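Local coordinates for protein telomerase reverse transcriptase (Candida tropicalis MYA-3404, PDB 6ZD1) that probably extends chromosome ends as the catalytic reverse transcriptase of telomerase, copying a template within the RNA component into telomeric DNA repeats, at residues 547-552 against 557-562. Numbering follows the deposited sequence.
Sequences SSNKMT and DINCLT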
# COMPACT_ATOMS: atom_id res chain seq x y z
N SER A 547 -16.00 25.64 -24.86
CA SER A 547 -15.91 24.40 -24.11
C SER A 547 -15.70 24.71 -22.63
O SER A 547 -15.57 25.86 -22.22
CB SER A 547 -14.78 23.52 -24.64
OG SER A 547 -14.64 22.34 -23.86
N SER A 548 -15.68 23.64 -21.83
CA SER A 548 -15.35 23.75 -20.42
C SER A 548 -13.88 24.11 -20.25
O SER A 548 -13.07 23.96 -21.16
CB SER A 548 -15.67 22.44 -19.70
OG SER A 548 -15.45 22.55 -18.30
N ASN A 549 -13.54 24.61 -19.06
CA ASN A 549 -12.17 25.02 -18.78
C ASN A 549 -11.54 24.31 -17.60
O ASN A 549 -10.37 24.57 -17.30
CB ASN A 549 -12.11 26.53 -18.56
CG ASN A 549 -12.07 27.30 -19.86
OD1 ASN A 549 -11.00 27.63 -20.36
ND2 ASN A 549 -13.24 27.58 -20.42
N LYS A 550 -12.26 23.42 -16.92
CA LYS A 550 -11.72 22.62 -15.84
C LYS A 550 -11.62 21.17 -16.28
O LYS A 550 -12.60 20.60 -16.78
CB LYS A 550 -12.58 22.73 -14.58
CG LYS A 550 -12.19 23.87 -13.64
CD LYS A 550 -12.58 25.23 -14.21
CE LYS A 550 -14.09 25.36 -14.36
NZ LYS A 550 -14.48 26.73 -14.82
N MSE A 551 -10.45 20.57 -16.10
CA MSE A 551 -10.28 19.14 -16.33
C MSE A 551 -9.63 18.49 -15.11
O MSE A 551 -8.73 19.07 -14.49
CB MSE A 551 -9.43 18.88 -17.58
CG MSE A 551 -9.10 17.41 -17.79
SE MSE A 551 -7.95 17.06 -19.33
CE MSE A 551 -9.16 17.61 -20.75
N THR A 552 -10.09 17.29 -14.76
CA THR A 552 -9.52 16.53 -13.66
C THR A 552 -8.56 15.49 -14.22
O THR A 552 -8.98 14.51 -14.84
CB THR A 552 -10.61 15.87 -12.82
OG1 THR A 552 -11.42 16.89 -12.22
CG2 THR A 552 -9.99 15.03 -11.71
N ASP A 557 -6.90 19.19 -10.28
CA ASP A 557 -7.84 20.02 -11.02
C ASP A 557 -7.03 21.01 -11.84
O ASP A 557 -6.29 21.83 -11.28
CB ASP A 557 -8.79 20.76 -10.08
CG ASP A 557 -10.08 20.00 -9.85
OD1 ASP A 557 -10.23 18.89 -10.41
OD2 ASP A 557 -10.94 20.51 -9.10
N ILE A 558 -7.16 20.93 -13.16
CA ILE A 558 -6.35 21.74 -14.08
C ILE A 558 -7.28 22.66 -14.86
O ILE A 558 -8.18 22.19 -15.56
CB ILE A 558 -5.52 20.86 -15.02
CG1 ILE A 558 -4.62 19.93 -14.22
CG2 ILE A 558 -4.69 21.74 -15.95
CD1 ILE A 558 -3.87 18.92 -15.07
N ASN A 559 -7.05 23.97 -14.74
CA ASN A 559 -7.81 24.96 -15.49
C ASN A 559 -7.17 25.14 -16.86
O ASN A 559 -5.99 25.51 -16.97
CB ASN A 559 -7.87 26.29 -14.74
CG ASN A 559 -8.87 27.26 -15.34
OD1 ASN A 559 -8.85 27.52 -16.55
ND2 ASN A 559 -9.74 27.81 -14.51
N CYS A 560 -7.94 24.88 -17.92
CA CYS A 560 -7.44 24.95 -19.28
C CYS A 560 -7.08 26.37 -19.70
O CYS A 560 -6.27 26.56 -20.61
CB CYS A 560 -8.48 24.38 -20.25
SG CYS A 560 -7.96 24.29 -21.97
N LEU A 561 -7.67 27.38 -19.06
CA LEU A 561 -7.52 28.77 -19.46
C LEU A 561 -6.30 29.43 -18.83
O LEU A 561 -5.62 30.23 -19.48
CB LEU A 561 -8.78 29.55 -19.10
CG LEU A 561 -9.02 30.81 -19.93
CD1 LEU A 561 -9.13 30.45 -21.40
CD2 LEU A 561 -10.28 31.50 -19.44
N THR A 562 -6.04 29.15 -17.55
CA THR A 562 -4.93 29.76 -16.84
C THR A 562 -3.85 28.77 -16.42
O THR A 562 -2.83 29.20 -15.86
CB THR A 562 -5.45 30.49 -15.60
OG1 THR A 562 -6.07 29.55 -14.71
CG2 THR A 562 -6.47 31.55 -15.99
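Met551 and Ile558 pair through both of their backbone polar groups by nearly straight bonds: Met551 N donates to Ile558 O at 2.8 Å, and Ile558 N to Met551 O, also at 2.8 Å. One pair nearer the turn, on the side of the ribbon that carries Lys550 and Asn559, Thr552 OG1 donates to Asp557 OD1 at 2.9 Å, nearly along its C-O axis. The threonine's rotation (chi1 -63°) leaves OG1 on the Asp557 side, the two side chains crossing at an angle. The segments lie on the two strands, 550-553 and 556-559, of an antiparallel beta hairpin, whose second strand also pairs with 565-567 through Asp557 and Lys566. Selenomethionine Met551 and Cys560 turn to its other face, against strands 334-339 and 539-541 of the palm sheet of the reverse transcriptase fold; Lys337 NZ makes a hydrogen bond to Thr552 O. Where the pairing ends, Asn549 O accepts from Cys560 N at 2.5 Å, shorter than usual, a length more doubtful than the pairing; Asn559 CA brings a CA-H...O contact to the same oxygen. Asn559 OD1, 3.4 Å from Asn549 O, cannot bond that fellow acceptor and is spent within 557-562: it accepts from Leu561 N at 2.8 Å, in the carbonyl plane, making an Asx turn, and weakly from Thr562 N. Asn559 ND2 lies 3.8 Å from Lys550 CD, while Asn549 OD1 rests against Leu561 CB.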